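Local coordinates for protein alpha-glucosidase ([Eubacterium] rectale, PDB 6PNR) that probably cleaves alpha-linked sulfoquinovose, the sugar head group of sulfolipids, from sulfoquinovosides as a family 31 glycoside hydrolase, at residues A214-Y217 against L218-L221; A555-T558 against K559-V562; V572-L576 against F577-E581. All blocks are in the same frame, centred on the assembly; numbering follows the deposited sequence.

How the interactions relate
All three contacts are local. Interaction 1 is the start of helix 217-228, partly buried, with Asp215 and Lys219 exposed. Interaction 2 is a turn within helix 538-568, mostly buried, with Pro556 and Lys559 exposed. Interaction 3 is buried and follows that helix into strand 573-574 and a tight turn. Its chemistry is an arginine-histidine bond and a proline on a phenylalanine ring. In interaction 1 a threonine hydroxyl accepts from a backbone N as N-cap; in interaction 2 one donates to a carbonyl within the helix. Interaction 3 touches both others: Glu581 reaches Tyr217 N, and Val572 packs on Leu561 and Val562. Interactions 1 and 2 do not touch; their centres lie about 22 Å apart.

Interaction 1: A214-Y217 against L218-L221; sequences ADTY and LKLL
Thr216 meets Lys219 at the N-terminus of helix 217-228, where Thr216 is the N-cap. Thr216 OG1 accepts from Lys219 N at 3.1 Å, with an N-H...O angle of 160°. The hydroxyl can do this because it sits between the backbone N and the carbonyl carbon (chi1 65°), turned to the first helical turn. The same oxygen lies against the aliphatic part of the lysine, with CG of Lys219 3.4 Å from Thr216 OG1. With an alanine here, Lys219 N would probably lose its capping acceptor, and the lysine stem the oxygen it rests on.

Beyond CG the Lys219 chain is extended. It runs beside Asp215, the two side chains pointing the same way. Asp215 OD2 and Lys219 NZ end 4.1 Å apart, too far for a salt bridge, so any attraction there is probably loose.

The helical bonds begin with the cap residue's own carbonyl. Leu220 N gives its hydrogen to Thr216 O at 2.8 Å, and Leu221 N gives its own to Tyr217 O.

Ala214 CB packs against Leu220, 3.5 Å from Leu220 N and 3.8 Å from Leu220 CD1. The Tyr217 ring meets Phe577 edge-to-face, and the backbone N of Tyr217 bonds to Glu581. This ties the helix start to the turn after strand 573-574. Within the helix, the other branch of Leu220 stands obliquely to the tyrosine ring, with Leu220 CD2 4.4 Å from Tyr217 CD1.

Interaction 2: A555-T558 against K559-V562; sequences APYT and KTLV
Tyr557 and Leu561 pack one turn apart, as an i to i+4 pair, on helix 538-568, which belongs largely to the family 31 TIM-barrel domain. Tyr557 CB leads to a CG placed opposite the backbone N (chi1 175°), and the ring then runs out with Leu561 over one of its faces. Tyr557 CD1 passes Thr560 OG1 at 4.1 Å. Farther out, both leucine methyls are met: Leu561 CD2 lies 3.8 Å from Tyr557 CE1, and Leu561 CD1 lies 3.7 Å from Tyr557 CE2. Tyr557 CZ and OH touch both methyls. Leu561 CD2 makes an off-centre CH-pi contact. At the tip, Tyr557 OH is hydrogen-bonded to Phe595 O and Asp598 N.

The carbonyl of the same tyrosine has two donors. Thr560 OG1 gives it a short bond, 2.6 Å to Tyr557 O, in the carbonyl plane and on a lone pair. Leu561 N adds a longer helical bond of 3.2 Å to Tyr557 O. Thr560 thus spends its hydroxyl on the backbone of its own helix, while its methyl CG2 rests on Pro556 O. Lys559 N bonds to Ala555 O, and the lysine stem continues past that oxygen.

Phe658 of helix 655-665 and Phe654 just before it meet the Tyr557 ring edge-to-face. Thr558 and Leu561 lie on Phe595 of strand 593-595, while Ala555, Lys559 and Val562 touch Tyr239 in the loop before strand 242-245.

Interaction 3: V572-L576 against F577-E581; sequences VQRPL and FMHYE
Leu576 O meets the backbone of His579 and Tyr580 where the extended chain of strand 573-574 gives way to a type I beta turn, Pro575 to Met578. Met578 N closes the turn on Pro575 O at 2.9 Å, approaching from well above the carbonyl plane and not on a lone pair. Leu576 O then takes two weak bonds, from His579 N at 3.3 Å and from Tyr580 N, which continue the turn.

Across this turn, Arg574 reaches His579. Its chain is extended from CG to NE, so that NH1 arrives at the edge of the imidazole. Arg574 NH1 gives a hydrogen to His579 NE2 at 2.8 Å, with an angle of 156°. The bond lies in the guanidinium plane and near the ring plane, although the two planes are turned 35° apart. The acceptor role requires NE2 to carry no proton. Arg574 NH2 forms a salt bridge with Glu564, and NE bonds to Pro571 O, so several partners fix the rotation of the guanidinium group.

The turn leaves strand 573-574, an outermost strand of the antiparallel sheet of the family 31 C-terminal domain. Pro575 and Met578 pack on helix 469-481.

Met578 crosses Arg574 at about a right angle, with Met578 SD 3.8 Å from Arg574 CB. Its chain bends at the sulfur, which brings CE to Pro575 CD. Pro575 CB sits over one face of Phe577, 3.9 Å from the ring centroid, in a CH-pi contact. Phe577 CG takes the position between its own N and carbonyl carbon (chi1 62°), which turns the ring back toward Pro575. The Phe577 ring also stacks on Tyr587. Tyr580 turns an edge to Leu576 O, and its hydroxyl bonds to Asp619.

Interaction 1: A214-Y217 against L218-L221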
# COMPACT_ATOMS: atom_id res chain seq x y z
N ALA A 214 2.35 -32.59 20.67
CA ALA A 214 1.34 -33.55 21.07
C ALA A 214 1.06 -34.49 19.90
O ALA A 214 1.33 -34.17 18.74
CB ALA A 214 0.04 -32.87 21.53
N ASP A 215 0.52 -35.66 20.24
CA ASP A 215 0.28 -36.73 19.28
C ASP A 215 -0.89 -36.42 18.35
O ASP A 215 -0.92 -36.89 17.20
CB ASP A 215 0.02 -38.03 20.04
CG ASP A 215 -0.23 -39.21 19.13
OD1 ASP A 215 0.36 -39.26 18.03
OD2 ASP A 215 -1.03 -40.10 19.51
N THR A 216 -1.88 -35.65 18.82
CA THR A 216 -3.08 -35.33 18.05
C THR A 216 -3.43 -33.86 18.24
O THR A 216 -3.01 -33.22 19.22
CB THR A 216 -4.28 -36.19 18.49
OG1 THR A 216 -4.63 -35.87 19.84
CG2 THR A 216 -3.95 -37.68 18.40
N TYR A 217 -4.22 -33.31 17.31
CA TYR A 217 -4.64 -31.92 17.46
C TYR A 217 -5.55 -31.75 18.67
O TYR A 217 -5.53 -30.70 19.31
CB TYR A 217 -5.32 -31.42 16.18
CG TYR A 217 -4.33 -31.23 15.09
CD1 TYR A 217 -3.40 -30.19 15.15
CD2 TYR A 217 -4.27 -32.10 14.01
CE1 TYR A 217 -2.45 -30.02 14.18
CE2 TYR A 217 -3.32 -31.94 13.02
CZ TYR A 217 -2.42 -30.90 13.12
OH TYR A 217 -1.47 -30.72 12.14
N LEU A 218 -6.37 -32.76 18.97
CA LEU A 218 -7.19 -32.71 20.18
C LEU A 218 -6.32 -32.57 21.42
O LEU A 218 -6.60 -31.75 22.29
CB LEU A 218 -8.06 -33.96 20.29
CG LEU A 218 -9.19 -34.08 19.27
CD1 LEU A 218 -9.78 -35.49 19.28
CD2 LEU A 218 -10.28 -33.06 19.56
N LYS A 219 -5.23 -33.35 21.50
CA LYS A 219 -4.34 -33.23 22.66
C LYS A 219 -3.54 -31.94 22.63
O LYS A 219 -3.23 -31.38 23.68
CB LYS A 219 -3.40 -34.44 22.74
CG LYS A 219 -4.09 -35.74 23.18
CD LYS A 219 -3.12 -36.92 23.20
CE LYS A 219 -3.85 -38.26 23.31
NZ LYS A 219 -2.92 -39.40 23.09
N LEU A 220 -3.18 -31.47 21.44
CA LEU A 220 -2.54 -30.16 21.36
C LEU A 220 -3.44 -29.07 21.94
O LEU A 220 -2.96 -28.20 22.68
CB LEU A 220 -2.18 -29.84 19.91
CG LEU A 220 -1.12 -28.77 19.78
CD1 LEU A 220 0.19 -29.24 20.38
CD2 LEU A 220 -0.94 -28.45 18.32
N LEU A 221 -4.74 -29.11 21.63
CA LEU A 221 -5.64 -28.10 22.20
C LEU A 221 -5.77 -28.26 23.71
O LEU A 221 -5.93 -27.26 24.42
CB LEU A 221 -7.01 -28.17 21.52
CG LEU A 221 -7.25 -27.17 20.38
CD1 LEU A 221 -7.20 -25.74 20.93
CD2 LEU A 221 -6.25 -27.34 19.27

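Interaction 2: A555-T558 against K559-V562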
# COMPACT_ATOMS: atom_id res chain seq x y z
N ALA A 555 -29.78 -28.12 21.46
CA ALA A 555 -29.14 -27.77 22.73
C ALA A 555 -28.59 -28.95 23.53
O ALA A 555 -27.51 -28.81 24.12
CB ALA A 555 -30.13 -26.99 23.61
N PRO A 556 -29.28 -30.10 23.65
CA PRO A 556 -28.67 -31.20 24.40
C PRO A 556 -27.33 -31.62 23.84
O PRO A 556 -26.44 -31.99 24.60
CB PRO A 556 -29.72 -32.32 24.29
CG PRO A 556 -31.01 -31.62 24.07
CD PRO A 556 -30.67 -30.39 23.26
N TYR A 557 -27.16 -31.56 22.51
CA TYR A 557 -25.87 -31.82 21.89
C TYR A 557 -24.90 -30.66 22.12
O TYR A 557 -23.75 -30.87 22.53
CB TYR A 557 -26.07 -32.09 20.39
CG TYR A 557 -24.79 -32.25 19.60
CD1 TYR A 557 -23.91 -33.30 19.87
CD2 TYR A 557 -24.47 -31.37 18.56
CE1 TYR A 557 -22.72 -33.45 19.13
CE2 TYR A 557 -23.29 -31.52 17.82
CZ TYR A 557 -22.42 -32.55 18.11
OH TYR A 557 -21.26 -32.69 17.38
N THR A 558 -25.36 -29.43 21.86
CA THR A 558 -24.51 -28.25 21.98
C THR A 558 -23.97 -28.09 23.40
O THR A 558 -22.81 -27.72 23.58
CB THR A 558 -25.28 -27.00 21.58
OG1 THR A 558 -25.88 -27.22 20.29
CG2 THR A 558 -24.36 -25.79 21.54
N LYS A 559 -24.80 -28.39 24.40
CA LYS A 559 -24.35 -28.34 25.79
C LYS A 559 -23.18 -29.28 26.03
O LYS A 559 -22.24 -28.94 26.76
CB LYS A 559 -25.49 -28.69 26.73
CG LYS A 559 -26.40 -27.55 27.13
CD LYS A 559 -27.67 -28.12 27.80
CE LYS A 559 -28.62 -27.03 28.23
NZ LYS A 559 -29.95 -27.60 28.63
N THR A 560 -23.21 -30.49 25.45
CA THR A 560 -22.08 -31.40 25.66
C THR A 560 -20.82 -30.86 24.99
O THR A 560 -19.71 -31.12 25.47
CB THR A 560 -22.39 -32.82 25.14
OG1 THR A 560 -22.47 -32.82 23.71
CG2 THR A 560 -23.71 -33.34 25.72
N LEU A 561 -20.96 -30.08 23.91
CA LEU A 561 -19.80 -29.48 23.26
C LEU A 561 -19.22 -28.35 24.10
O LEU A 561 -18.00 -28.23 24.24
CB LEU A 561 -20.16 -28.96 21.87
CG LEU A 561 -20.81 -29.92 20.89
CD1 LEU A 561 -20.83 -29.31 19.51
CD2 LEU A 561 -20.08 -31.27 20.86
N VAL A 562 -20.09 -27.50 24.65
CA VAL A 562 -19.60 -26.43 25.51
C VAL A 562 -18.95 -27.01 26.76
O VAL A 562 -17.92 -26.53 27.24
CB VAL A 562 -20.75 -25.46 25.85
CG1 VAL A 562 -20.27 -24.38 26.79
CG2 VAL A 562 -21.32 -24.83 24.55

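Interaction 3: V572-L576 against F577-E581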
# COMPACT_ATOMS: atom_id res chain seq x y z
N VAL A 572 -15.82 -25.62 20.14
CA VAL A 572 -17.11 -26.04 19.61
C VAL A 572 -17.06 -26.14 18.08
O VAL A 572 -17.57 -27.10 17.50
CB VAL A 572 -18.22 -25.08 20.08
CG1 VAL A 572 -19.54 -25.46 19.43
CG2 VAL A 572 -18.35 -25.13 21.60
N GLN A 573 -16.45 -25.16 17.42
CA GLN A 573 -16.31 -25.16 15.97
C GLN A 573 -14.87 -25.55 15.66
O GLN A 573 -13.94 -24.81 15.97
CB GLN A 573 -16.65 -23.78 15.38
CG GLN A 573 -18.09 -23.36 15.66
CD GLN A 573 -18.43 -21.99 15.09
OE1 GLN A 573 -18.67 -21.04 15.83
NE2 GLN A 573 -18.48 -21.89 13.76
N ARG A 574 -14.70 -26.73 15.03
CA ARG A 574 -13.42 -27.40 14.84
C ARG A 574 -13.07 -27.51 13.37
O ARG A 574 -13.95 -27.69 12.52
CB ARG A 574 -13.47 -28.82 15.43
CG ARG A 574 -14.05 -28.85 16.82
CD ARG A 574 -14.26 -30.24 17.37
NE ARG A 574 -14.93 -30.16 18.67
CZ ARG A 574 -15.22 -31.20 19.45
NH1 ARG A 574 -14.87 -32.43 19.06
NH2 ARG A 574 -15.85 -31.01 20.60
N PRO A 575 -11.78 -27.42 13.04
CA PRO A 575 -11.38 -27.64 11.65
C PRO A 575 -11.50 -29.11 11.29
O PRO A 575 -11.43 -29.99 12.16
CB PRO A 575 -9.92 -27.17 11.62
CG PRO A 575 -9.45 -27.37 13.01
CD PRO A 575 -10.63 -27.14 13.91
N LEU A 576 -11.72 -29.38 10.01
CA LEU A 576 -11.96 -30.76 9.61
C LEU A 576 -10.80 -31.67 10.01
O LEU A 576 -11.02 -32.82 10.40
CB LEU A 576 -12.23 -30.83 8.11
CG LEU A 576 -13.69 -30.82 7.65
CD1 LEU A 576 -14.46 -29.58 8.16
CD2 LEU A 576 -13.75 -30.89 6.13
N PHE A 577 -9.57 -31.16 9.96
CA PHE A 577 -8.42 -32.00 10.26
C PHE A 577 -8.29 -32.32 11.74
O PHE A 577 -7.42 -33.12 12.10
CB PHE A 577 -7.12 -31.36 9.74
CG PHE A 577 -6.78 -30.02 10.34
CD1 PHE A 577 -6.20 -29.93 11.59
CD2 PHE A 577 -7.02 -28.84 9.63
CE1 PHE A 577 -5.87 -28.71 12.14
CE2 PHE A 577 -6.70 -27.60 10.18
CZ PHE A 577 -6.11 -27.54 11.43
N MET A 578 -9.12 -31.73 12.60
CA MET A 578 -9.05 -32.07 14.02
C MET A 578 -9.55 -33.49 14.28
O MET A 578 -9.14 -34.11 15.26
CB MET A 578 -9.85 -31.08 14.85
CG MET A 578 -9.73 -31.31 16.35
SD MET A 578 -10.31 -29.91 17.31
CE MET A 578 -8.86 -28.84 17.24
N HIS A 579 -10.43 -34.01 13.42
CA HIS A 579 -10.93 -35.37 13.58
C HIS A 579 -10.63 -36.25 12.38
O HIS A 579 -10.96 -37.44 12.42
CB HIS A 579 -12.44 -35.36 13.83
CG HIS A 579 -12.83 -34.77 15.15
ND1 HIS A 579 -12.50 -35.37 16.35
CD2 HIS A 579 -13.51 -33.65 15.45
CE1 HIS A 579 -12.97 -34.63 17.34
NE2 HIS A 579 -13.58 -33.58 16.82
N TYR A 580 -10.03 -35.71 11.32
CA TYR A 580 -9.62 -36.49 10.16
C TYR A 580 -8.20 -36.06 9.80
O TYR A 580 -7.97 -35.39 8.80
CB TYR A 580 -10.59 -36.30 9.00
CG TYR A 580 -12.00 -36.63 9.42
CD1 TYR A 580 -12.44 -37.95 9.46
CD2 TYR A 580 -12.89 -35.63 9.81
CE1 TYR A 580 -13.73 -38.26 9.84
CE2 TYR A 580 -14.18 -35.93 10.21
CZ TYR A 580 -14.60 -37.26 10.22
OH TYR A 580 -15.87 -37.58 10.62
N GLU A 581 -7.23 -36.46 10.64
CA GLU A 581 -5.88 -35.93 10.50
C GLU A 581 -5.15 -36.44 9.27
O GLU A 581 -4.15 -35.84 8.87
CB GLU A 581 -5.05 -36.23 11.74
CG GLU A 581 -5.64 -35.68 13.00
CD GLU A 581 -4.64 -35.66 14.13
OE1 GLU A 581 -3.50 -36.11 13.89
OE2 GLU A 581 -4.99 -35.20 15.24